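Local coordinates for protein alanine dehydrogenase/pyridine nucleotide transhydrogenase (Mycobacterium smegmatis str. MC2 155, PDB 3P2Y) that probably carries out transhydrogenation between NADH and NADP coupled to proton translocation across the membrane, at residues I140-T145 against D366-A371; I109-P114 against A133-P138; A39-V44 against L342-V347; Q152-G157 against V192-L197. All blocks are in the same frame, centred on the assembly; numbering follows the deposited sequence. Where two conformers were deposited one is given.

Interaction 1: I140-T145 against D366-A371; sequences ISRAQT and DEIVAA
D366 meets the guanidinium of R142 end-on, one nitrogen to each carboxylate oxygen. NH2 of R142 lies 2.8 Å from OD2 of D366, approaching on the syn side, while NH1 reaches OD1 at 3.1 Å in a nearly straight bond (N-H...O 172°). The fit is not coplanar: the two flat groups are turned 53° apart, and OD1 is approached from above the carboxylate plane. D366 swings CG opposite its own amide (chi1 -180°), which leaves OD1 placed to hold its own helix start as well, taking a second bond from I368 N at 2.9 Å. E367 follows with a weak bond from R142 NH1 to OE1, which is doubtful because two conformers of this glutamate were deposited. I368 then supplies the apolar part: its CD1 sits over one face of the guanidinium, 3.6 Å from R142 NH1, and also touches CB of A143 at 3.7 Å. CD1 of I140 comes in at a slant to CG1 of I368, 3.7 Å away. L353 of helix 336-354 touches R142, D366 and I368. An aspartate N-cap that doubles as a salt-bridge partner thus ties the start of C-terminal helix 367-372 to the 3-10 turn at 141-143.

Interaction 2: I109-P114 against A133-P138; sequences IGFLAP and AMESIP
Parallel strands 107-110 and 130-133, neighbours at one end of the N-terminal domain's sheet, finish side by side here, and the turns beyond them are joined by the carboxylate of E135. The strand pairing closes with M134 N donating to G110 O at 2.8 Å (N-H...O 165°); CA of A133 adds a CA-H...O contact to the same oxygen. Past the strand end, E135 turns its side chain back toward 109-114 through a bend at chi2 (97°), and its two oxygens serve consecutive amides. OE1 receives L112 N at 2.9 Å through its syn lone pair, whereas OE2 receives A113 N at 2.7 Å from above the carboxylate plane. Gripped at both oxygens, the carboxylate is fixed in rotation and in turn holds the 111-113 backbone. The F111 ring presents its edge to this group, the two planes 71° apart, and touches Y343 of helix 336-354 as well. Apolar contacts flank the polar core: CB of L112 meets CB of A133 at 3.9 Å, and the ring CD of P114 lies 4.1 Å from that same A133 CB. M134, bent at both chi2 and chi3, curls its thioether away from the turn, which brings SD to 3.6 Å from CG2 of I109.

Interaction 3: A39-V44 against L342-V347; sequences ALVPKV and LYAKNV
A344 offers its methyl group to L40, V41 and V44, and these apolar touches make up most of the contact. Its CB lies 3.7 Å from CA of L40, 3.8 Å from CG2 of V44 and 3.9 Å from CD2 of L40, whose CB points away from the helix although CD2 ends up nearer it; CG2 of V41 is more distant, at 4.5 Å. V44 also uses CG2 to brush CG of K345 at 4.1 Å. The polar contribution is slight: O of A39 faces CA of A344 at 3.2 Å in a CA-H...O contact with a bent angle at H (122°), and this carbonyl oxygen is buried with no hydrogen-bond partner. An aromatic contact completes the set. Y343, its ring carried on the far side of CB from the main-chain nitrogen (chi1 -177°), turns an edge to A39, and CE1 comes 4.0 Å from A39 CB; its hydroxyl is bonded to O of K90. L342 packs on G180, and K345 and N346 on A179, of the second subunit. A loop and the first turn of helix 42-50 thus pack on helix 336-354 at a small alanine, by which this long helix, though distant in sequence, lies against the N-terminal domain beside V89 of its parallel sheet.

Interaction 4: Q152-G157 against V192-L197; sequences QANVAG and VGVAGL
N154 and V194 cross at about a right angle, with one methyl of the valine set against the amide of the asparagine. CG1 of V194, anti to its backbone N (chi1 171°), is the branch that touches, 3.6 Å from CG of N154. The asparagine leaves its helix pointing away from 192-197, and a chi1 of -101°, off the usual staggered positions, carries its end back to the contact. Its oxygen is shared: OD1 accepts from Q198 NE2 and from a water 2.9 Å away, and that water also donates to O of V194 at 2.8 Å, bridging the two helices. A153 points toward the other segment, where its CB meets CG1 of V194 and CB of A195, each at 4.0 Å. The CB of A195 lies to one side yet still reaches A153 O, 3.3 Å away, beside two backbone contacts. These CA-H...O contacts run in opposite senses, A195 CA to A153 O at 3.2 Å and G157 CA to A195 O, also at 3.2 Å. G157, having no side chain where A195 O sits, brings its CA to 4.0 Å from CA of A195. G193 takes the N-cap position of helix 194-206; with G196 it belongs to a glycine-rich turn after strand 186-190, consistent with the GxGxxG motif of a Rossmann-type nucleotide-binding domain, packed here on helix 148-167.

In the fold
Interactions 1, 2 and 3 touch one another, joining pieces from both ends of the chain. A143 CB touches I137 CG2 at 3.6 Å, joining interactions 1 and 2, whose centres are 12 Å apart. Y343 then connects interactions 2 and 3, its CE2 lying 3.5 Å from F111 CE2, while T145 O and N346 ND2, 2.9 Å apart, make a probable hydrogen bond between interactions 1 and 3. Interaction 4 meets this group through Q152, whose NE2 is 3.7 Å from Y343 CB, and it lies away from the annotated metal sites. A bound calcium ion, probably the one at D352 and L355, lies about 9 Å from the D366 side chain in interaction 1.

Interaction 1: I140-T145 against D366-A371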
loop_
_atom_site.group_PDB
_atom_site.type_symbol
_atom_site.label_atom_id
_atom_site.label_comp_id
_atom_site.label_asym_id
_atom_site.label_seq_id
_atom_site.Cartn_x
_atom_site.Cartn_y
_atom_site.Cartn_z
ATOM N N ILE A 140 0.184 26.292 20.595
ATOM C CA ILE A 140 -0.342 27.663 20.579
ATOM C C ILE A 140 -0.382 28.164 19.132
ATOM O O ILE A 140 0.329 27.634 18.248
ATOM C CB ILE A 140 0.476 28.627 21.474
ATOM C CG1 ILE A 140 1.911 28.814 20.933
ATOM C CG2 ILE A 140 0.461 28.161 22.967
ATOM C CD1 ILE A 140 2.730 29.865 21.703
ATOM N N SER A 141 -1.204 29.187 18.894
ATOM C CA SER A 141 -1.449 29.735 17.549
ATOM C C SER A 141 -0.157 30.077 16.800
ATOM O O SER A 141 0.027 29.707 15.626
ATOM C CB SER A 141 -2.343 30.986 17.650
ATOM O OG SER A 141 -2.838 31.376 16.372
ATOM N N ARG A 142 0.726 30.799 17.484
ATOM C CA ARG A 142 1.985 31.286 16.899
ATOM C C ARG A 142 2.897 30.120 16.457
ATOM O O ARG A 142 3.834 30.319 15.668
ATOM C CB ARG A 142 2.776 32.156 17.886
ATOM C CG ARG A 142 2.222 33.567 18.146
ATOM C CD ARG A 142 3.180 34.370 19.035
ATOM N NE ARG A 142 4.541 34.407 18.501
ATOM C CZ ARG A 142 5.632 33.934 19.126
ATOM N NH1 ARG A 142 5.556 33.374 20.328
ATOM N NH2 ARG A 142 6.816 34.034 18.544
ATOM N N ALA A 143 2.647 28.932 17.006
ATOM C CA ALA A 143 3.529 27.766 16.750
ATOM C C ALA A 143 2.892 26.781 15.764
ATOM O O ALA A 143 3.419 25.680 15.530
ATOM C CB ALA A 143 3.865 27.065 18.057
ATOM N N GLN A 144 1.776 27.175 15.146
ATOM C CA GLN A 144 1.090 26.258 14.206
ATOM C C GLN A 144 1.985 25.721 13.094
ATOM O O GLN A 144 1.914 24.534 12.745
ATOM C CB GLN A 144 -0.105 26.952 13.559
ATOM C CG GLN A 144 -1.288 27.044 14.444
ATOM C CD GLN A 144 -2.511 27.447 13.656
ATOM O OE1 GLN A 144 -2.578 28.558 13.104
ATOM N NE2 GLN A 144 -3.468 26.534 13.557
ATOM N N THR A 145 2.848 26.578 12.562
ATOM C CA THR A 145 3.733 26.173 11.465
ATOM C C THR A 145 4.935 25.326 11.919
ATOM O O THR A 145 5.689 24.819 11.074
ATOM C CB THR A 145 4.292 27.409 10.705
ATOM O OG1 THR A 145 5.040 28.210 11.607
ATOM C CG2 THR A 145 3.166 28.249 10.100
ATOM N N ASP A 366 10.232 34.671 24.768
ATOM C CA ASP A 366 9.284 34.114 23.813
ATOM C C ASP A 366 8.912 32.711 24.306
ATOM O O ASP A 366 9.779 31.842 24.427
ATOM C CB ASP A 366 9.923 34.078 22.429
ATOM C CG ASP A 366 8.984 33.508 21.353
ATOM O OD1 ASP A 366 8.220 32.561 21.660
ATOM O OD2 ASP A 366 9.049 34.009 20.203
ATOM N N GLU A 367 7.614 32.529 24.566
ATOM C CA GLU A 367 7.037 31.306 25.116
ATOM C C GLU A 367 7.425 30.023 24.349
ATOM O O GLU A 367 7.582 28.952 24.923
ATOM C CB GLU A 367 5.514 31.470 25.137
ATOM C CG GLU A 367 4.906 31.942 23.789
ATOM C CD GLU A 367 4.693 33.457 23.650
ATOM O OE1 GLU A 367 3.849 33.818 22.798
ATOM O OE2 GLU A 367 5.353 34.272 24.355
ATOM N N ILE A 368 7.558 30.142 23.036
ATOM C CA ILE A 368 7.872 28.983 22.186
ATOM C C ILE A 368 9.310 28.546 22.438
ATOM O O ILE A 368 9.601 27.349 22.564
ATOM C CB ILE A 368 7.665 29.300 20.664
ATOM C CG1 ILE A 368 6.180 29.539 20.362
ATOM C CG2 ILE A 368 8.246 28.164 19.784
ATOM C CD1 ILE A 368 5.877 30.032 18.950
ATOM N N VAL A 369 10.196 29.538 22.492
ATOM C CA VAL A 369 11.611 29.332 22.729
ATOM C C VAL A 369 11.844 28.761 24.138
ATOM O O VAL A 369 12.561 27.773 24.314
ATOM C CB VAL A 369 12.387 30.678 22.506
ATOM C CG1 VAL A 369 13.887 30.528 22.875
ATOM C CG2 VAL A 369 12.190 31.184 21.048
ATOM N N ALA A 370 11.222 29.377 25.147
ATOM C CA ALA A 370 11.363 28.908 26.518
ATOM C C ALA A 370 10.783 27.493 26.731
ATOM O O ALA A 370 11.418 26.664 27.398
ATOM C CB ALA A 370 10.720 29.910 27.489
ATOM N N ALA A 371 9.607 27.230 26.163
ATOM C CA ALA A 371 8.930 25.934 26.354
ATOM C C ALA A 371 9.650 24.783 25.653
ATOM O O ALA A 371 9.674 23.659 26.166
ATOM C CB ALA A 371 7.471 25.993 25.895
#

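Interaction 2: I109-P114 against A133-P138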
loop_
_atom_site.group_PDB
_atom_site.type_symbol
_atom_site.label_atom_id
_atom_site.label_comp_id
_atom_site.label_asym_id
_atom_site.label_seq_id
_atom_site.Cartn_x
_atom_site.Cartn_y
_atom_site.Cartn_z
ATOM N N ILE A 109 18.520 21.408 17.165
ATOM C CA ILE A 109 17.055 21.362 17.018
ATOM C C ILE A 109 16.737 19.997 16.470
ATOM O O ILE A 109 17.346 19.588 15.480
ATOM C CB ILE A 109 16.534 22.410 16.004
ATOM C CG1 ILE A 109 16.783 23.838 16.538
ATOM C CG2 ILE A 109 15.007 22.187 15.725
ATOM C CD1 ILE A 109 16.546 24.974 15.495
ATOM N N GLY A 110 15.769 19.301 17.087
ATOM C CA GLY A 110 15.330 17.996 16.546
ATOM C C GLY A 110 14.294 17.367 17.463
ATOM O O GLY A 110 13.890 17.988 18.444
ATOM N N PHE A 111 13.889 16.134 17.178
ATOM C CA PHE A 111 13.125 15.381 18.170
ATOM C C PHE A 111 14.144 14.942 19.204
ATOM O O PHE A 111 15.125 14.295 18.857
ATOM C CB PHE A 111 12.446 14.145 17.582
ATOM C CG PHE A 111 11.270 14.454 16.695
ATOM C CD1 PHE A 111 10.152 15.122 17.187
ATOM C CD2 PHE A 111 11.260 14.040 15.361
ATOM C CE1 PHE A 111 9.038 15.382 16.364
ATOM C CE2 PHE A 111 10.178 14.303 14.534
ATOM C CZ PHE A 111 9.045 14.993 15.030
ATOM N N LEU A 112 13.940 15.347 20.458
ATOM C CA LEU A 112 14.898 15.048 21.518
ATOM C C LEU A 112 14.342 14.187 22.637
ATOM O O LEU A 112 14.976 14.085 23.688
ATOM C CB LEU A 112 15.517 16.344 22.108
ATOM C CG LEU A 112 16.221 17.241 21.090
ATOM C CD1 LEU A 112 16.694 18.585 21.711
ATOM C CD2 LEU A 112 17.402 16.527 20.447
ATOM N N ALA A 113 13.161 13.601 22.445
ATOM C CA ALA A 113 12.575 12.641 23.388
ATOM C C ALA A 113 12.589 13.115 24.859
ATOM O O ALA A 113 13.085 12.396 25.734
ATOM C CB ALA A 113 13.280 11.268 23.250
ATOM N N PRO A 114 12.065 14.329 25.129
ATOM C CA PRO A 114 12.200 14.891 26.485
ATOM C C PRO A 114 11.569 13.996 27.569
ATOM O O PRO A 114 12.076 13.934 28.684
ATOM C CB PRO A 114 11.495 16.263 26.381
ATOM C CG PRO A 114 10.598 16.151 25.194
ATOM C CD PRO A 114 11.354 15.255 24.231
ATOM N N ALA A 133 13.667 20.802 21.712
ATOM C CA ALA A 133 12.942 19.554 21.366
ATOM C C ALA A 133 11.679 19.894 20.569
ATOM O O ALA A 133 10.789 20.637 21.048
ATOM C CB ALA A 133 12.547 18.795 22.644
ATOM N N MET A 134 11.569 19.340 19.370
ATOM C CA MET A 134 10.398 19.628 18.553
ATOM C C MET A 134 9.118 19.088 19.216
ATOM O O MET A 134 8.044 19.653 19.024
ATOM C CB MET A 134 10.584 19.081 17.132
ATOM C CG MET A 134 11.718 19.791 16.325
ATOM S SD MET A 134 11.460 21.592 16.144
ATOM C CE MET A 134 10.023 21.602 15.028
ATOM N N GLU A 135 9.237 18.037 20.025
ATOM C CA GLU A 135 8.069 17.511 20.747
ATOM C C GLU A 135 7.523 18.518 21.757
ATOM O O GLU A 135 6.359 18.401 22.181
ATOM C CB GLU A 135 8.418 16.215 21.517
ATOM C CG GLU A 135 8.998 15.072 20.683
ATOM C CD GLU A 135 10.535 15.023 20.729
ATOM O OE1 GLU A 135 11.184 16.093 20.777
ATOM O OE2 GLU A 135 11.093 13.909 20.659
ATOM N N SER A 136 8.358 19.474 22.170
ATOM C CA SER A 136 8.026 20.430 23.236
ATOM C C SER A 136 7.574 21.791 22.709
ATOM O O SER A 136 7.346 22.715 23.510
ATOM C CB SER A 136 9.197 20.593 24.219
ATOM O OG SER A 136 9.442 19.347 24.896
ATOM N N ILE A 137 7.413 21.909 21.384
ATOM C CA ILE A 137 6.812 23.101 20.781
ATOM C C ILE A 137 5.392 23.212 21.358
ATOM O O ILE A 137 4.616 22.267 21.289
ATOM C CB ILE A 137 6.746 22.995 19.220
ATOM C CG1 ILE A 137 8.161 22.931 18.608
ATOM C CG2 ILE A 137 5.950 24.184 18.606
ATOM C CD1 ILE A 137 8.923 24.226 18.695
ATOM N N PRO A 138 5.070 24.354 21.975
ATOM C CA PRO A 138 3.756 24.417 22.626
ATOM C C PRO A 138 2.631 24.486 21.606
ATOM O O PRO A 138 2.837 24.984 20.479
ATOM C CB PRO A 138 3.839 25.692 23.489
ATOM C CG PRO A 138 4.943 26.495 22.928
ATOM C CD PRO A 138 5.903 25.535 22.254
#

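Interaction 3: A39-V44 against L342-V347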
loop_
_atom_site.group_PDB
_atom_site.type_symbol
_atom_site.label_atom_id
_atom_site.label_comp_id
_atom_site.label_asym_id
_atom_site.label_seq_id
_atom_site.Cartn_x
_atom_site.Cartn_y
_atom_site.Cartn_z
ATOM N N ALA A 39 16.635 16.156 7.900
ATOM C CA ALA A 39 15.983 17.305 8.571
ATOM C C ALA A 39 15.691 18.474 7.638
ATOM O O ALA A 39 14.718 19.168 7.855
ATOM C CB ALA A 39 16.796 17.792 9.786
ATOM N N LEU A 40 16.535 18.693 6.626
ATOM C CA LEU A 40 16.215 19.680 5.595
ATOM C C LEU A 40 16.264 19.015 4.230
ATOM O O LEU A 40 17.147 18.192 3.974
ATOM C CB LEU A 40 17.216 20.852 5.612
ATOM C CG LEU A 40 17.334 21.686 6.892
ATOM C CD1 LEU A 40 18.349 22.809 6.636
ATOM C CD2 LEU A 40 15.942 22.269 7.319
ATOM N N VAL A 41 15.307 19.378 3.362
ATOM C CA VAL A 41 15.297 18.924 1.978
ATOM C C VAL A 41 15.876 20.031 1.107
ATOM O O VAL A 41 15.876 21.202 1.513
ATOM C CB VAL A 41 13.838 18.588 1.479
ATOM C CG1 VAL A 41 13.271 17.392 2.281
ATOM C CG2 VAL A 41 12.916 19.805 1.577
ATOM N N PRO A 42 16.335 19.686 -0.102
ATOM C CA PRO A 42 16.975 20.693 -0.956
ATOM C C PRO A 42 16.156 21.972 -1.185
ATOM O O PRO A 42 16.724 23.064 -1.157
ATOM C CB PRO A 42 17.216 19.923 -2.269
ATOM C CG PRO A 42 17.508 18.495 -1.758
ATOM C CD PRO A 42 16.370 18.349 -0.731
ATOM N N LYS A 43 14.836 21.865 -1.368
ATOM C CA LYS A 43 14.006 23.075 -1.589
ATOM C C LYS A 43 14.064 24.057 -0.427
ATOM O O LYS A 43 13.996 25.275 -0.641
ATOM C CB LYS A 43 12.514 22.732 -1.839
ATOM C CG LYS A 43 12.223 22.060 -3.164
ATOM C CD LYS A 43 10.736 21.627 -3.168
ATOM C CE LYS A 43 10.421 20.746 -4.375
ATOM N NZ LYS A 43 8.950 20.646 -4.548
ATOM N N VAL A 44 14.200 23.535 0.795
ATOM C CA VAL A 44 14.253 24.372 1.988
ATOM C C VAL A 44 15.655 24.923 2.158
ATOM O O VAL A 44 15.847 26.096 2.477
ATOM C CB VAL A 44 13.753 23.579 3.257
ATOM C CG1 VAL A 44 13.960 24.380 4.555
ATOM C CG2 VAL A 44 12.246 23.228 3.090
ATOM N N LEU A 342 7.946 18.593 5.076
ATOM C CA LEU A 342 7.082 19.206 6.081
ATOM C C LEU A 342 7.857 19.469 7.381
ATOM O O LEU A 342 7.742 20.555 7.958
ATOM C CB LEU A 342 5.873 18.320 6.348
ATOM C CG LEU A 342 4.957 18.197 5.116
ATOM C CD1 LEU A 342 3.874 17.182 5.435
ATOM C CD2 LEU A 342 4.346 19.532 4.709
ATOM N N TYR A 343 8.630 18.459 7.807
ATOM C CA TYR A 343 9.497 18.550 8.987
ATOM C C TYR A 343 10.497 19.694 8.840
ATOM O O TYR A 343 10.744 20.467 9.786
ATOM C CB TYR A 343 10.252 17.229 9.229
ATOM C CG TYR A 343 11.097 17.261 10.481
ATOM C CD1 TYR A 343 12.482 17.436 10.401
ATOM C CD2 TYR A 343 10.508 17.100 11.751
ATOM C CE1 TYR A 343 13.274 17.478 11.584
ATOM C CE2 TYR A 343 11.277 17.162 12.918
ATOM C CZ TYR A 343 12.661 17.337 12.815
ATOM O OH TYR A 343 13.435 17.335 13.934
ATOM N N ALA A 344 11.102 19.796 7.659
ATOM C CA ALA A 344 12.061 20.879 7.392
ATOM C C ALA A 344 11.432 22.254 7.549
ATOM O O ALA A 344 12.052 23.170 8.094
ATOM C CB ALA A 344 12.634 20.706 5.932
ATOM N N LYS A 345 10.197 22.404 7.072
ATOM C CA LYS A 345 9.463 23.670 7.261
ATOM C C LYS A 345 9.152 23.918 8.751
ATOM O O LYS A 345 9.251 25.072 9.225
ATOM C CB LYS A 345 8.212 23.679 6.369
ATOM C CG LYS A 345 8.583 23.813 4.895
ATOM C CD LYS A 345 7.358 23.772 3.949
ATOM C CE LYS A 345 7.822 23.993 2.503
ATOM N NZ LYS A 345 6.649 24.207 1.571
ATOM N N ASN A 346 8.834 22.854 9.506
ATOM C CA ASN A 346 8.617 23.005 10.965
ATOM C C ASN A 346 9.886 23.514 11.659
ATOM O O ASN A 346 9.868 24.475 12.452
ATOM C CB ASN A 346 8.227 21.668 11.633
ATOM C CG ASN A 346 6.898 21.071 11.111
ATOM O OD1 ASN A 346 6.811 19.868 10.934
ATOM N ND2 ASN A 346 5.890 21.892 10.901
ATOM N N VAL A 347 10.994 22.822 11.385
ATOM C CA VAL A 347 12.291 23.169 11.998
ATOM C C VAL A 347 12.728 24.596 11.606
ATOM O O VAL A 347 13.203 25.406 12.467
ATOM C CB VAL A 347 13.359 22.100 11.614
ATOM C CG1 VAL A 347 14.774 22.646 11.880
ATOM C CG2 VAL A 347 13.086 20.812 12.458
#

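Interaction 4: Q152-G157 against V192-L197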
loop_
_atom_site.group_PDB
_atom_site.type_symbol
_atom_site.label_atom_id
_atom_site.label_comp_id
_atom_site.label_asym_id
_atom_site.label_seq_id
_atom_site.Cartn_x
_atom_site.Cartn_y
_atom_site.Cartn_z
ATOM N N GLN A 152 4.322 14.908 11.004
ATOM C CA GLN A 152 4.704 13.490 10.922
ATOM C C GLN A 152 3.508 12.569 11.136
ATOM O O GLN A 152 3.396 11.502 10.484
ATOM C CB GLN A 152 5.859 13.159 11.874
ATOM C CG GLN A 152 7.095 14.063 11.606
ATOM C CD GLN A 152 7.520 14.079 10.121
ATOM O OE1 GLN A 152 8.132 13.136 9.654
ATOM N NE2 GLN A 152 7.213 15.162 9.399
ATOM N N ALA A 153 2.608 12.976 12.028
ATOM C CA ALA A 153 1.404 12.166 12.288
ATOM C C ALA A 153 0.490 12.163 11.063
ATOM O O ALA A 153 -0.162 11.140 10.783
ATOM C CB ALA A 153 0.660 12.714 13.546
ATOM N N ASN A 154 0.424 13.282 10.327
ATOM C CA ASN A 154 -0.342 13.313 9.055
ATOM C C ASN A 154 0.180 12.284 8.083
ATOM O O ASN A 154 -0.593 11.543 7.469
ATOM C CB ASN A 154 -0.280 14.687 8.371
ATOM C CG ASN A 154 -1.508 15.502 8.586
ATOM O OD1 ASN A 154 -2.641 15.033 8.366
ATOM N ND2 ASN A 154 -1.308 16.780 8.983
ATOM N N VAL A 155 1.503 12.228 7.935
ATOM C CA VAL A 155 2.077 11.211 7.043
ATOM C C VAL A 155 1.716 9.800 7.558
ATOM O O VAL A 155 1.369 8.917 6.759
ATOM C CB VAL A 155 3.607 11.346 6.910
ATOM C CG1 VAL A 155 4.178 10.175 6.036
ATOM C CG2 VAL A 155 3.972 12.737 6.283
ATOM N N ALA A 156 1.841 9.597 8.868
ATOM C CA ALA A 156 1.634 8.276 9.443
ATOM C C ALA A 156 0.194 7.807 9.240
ATOM O O ALA A 156 -0.013 6.646 8.868
ATOM C CB ALA A 156 2.026 8.244 10.922
ATOM N N GLY A 157 -0.793 8.708 9.447
ATOM C CA GLY A 157 -2.197 8.309 9.282
ATOM C C GLY A 157 -2.489 7.884 7.847
ATOM O O GLY A 157 -3.204 6.898 7.604
ATOM N N VAL A 192 -8.577 9.752 17.474
ATOM C CA VAL A 192 -8.670 10.658 16.326
ATOM C C VAL A 192 -7.984 11.992 16.662
ATOM O O VAL A 192 -8.624 13.052 16.812
ATOM C CB VAL A 192 -10.125 10.857 15.805
ATOM C CG1 VAL A 192 -10.116 11.691 14.489
ATOM C CG2 VAL A 192 -10.824 9.503 15.584
ATOM N N GLY A 193 -6.669 11.912 16.800
ATOM C CA GLY A 193 -5.812 13.100 16.722
ATOM C C GLY A 193 -5.460 13.278 15.250
ATOM O O GLY A 193 -6.208 12.855 14.366
ATOM N N VAL A 194 -4.310 13.892 14.987
ATOM C CA VAL A 194 -3.921 14.219 13.616
ATOM C C VAL A 194 -3.792 12.940 12.751
ATOM O O VAL A 194 -4.312 12.911 11.622
ATOM C CB VAL A 194 -2.618 15.029 13.597
ATOM C CG1 VAL A 194 -2.103 15.183 12.128
ATOM C CG2 VAL A 194 -2.866 16.443 14.230
ATOM N N ALA A 195 -3.096 11.915 13.256
ATOM C CA ALA A 195 -2.909 10.698 12.442
ATOM C C ALA A 195 -4.287 10.070 12.160
ATOM O O ALA A 195 -4.577 9.642 11.017
ATOM C CB ALA A 195 -2.008 9.693 13.153
ATOM N N GLY A 196 -5.106 9.975 13.201
ATOM C CA GLY A 196 -6.409 9.287 13.074
ATOM C C GLY A 196 -7.317 10.024 12.095
ATOM O O GLY A 196 -8.073 9.414 11.338
ATOM N N LEU A 197 -7.267 11.353 12.111
ATOM C CA LEU A 197 -8.106 12.115 11.202
ATOM C C LEU A 197 -7.666 11.916 9.752
ATOM O O LEU A 197 -8.499 11.799 8.850
ATOM C CB LEU A 197 -8.058 13.601 11.550
ATOM C CG LEU A 197 -9.188 14.452 10.966
ATOM C CD1 LEU A 197 -10.578 13.966 11.495
ATOM C CD2 LEU A 197 -8.958 15.933 11.323
HETATM O O HOH W 1 -4.985 15.162 10.085
#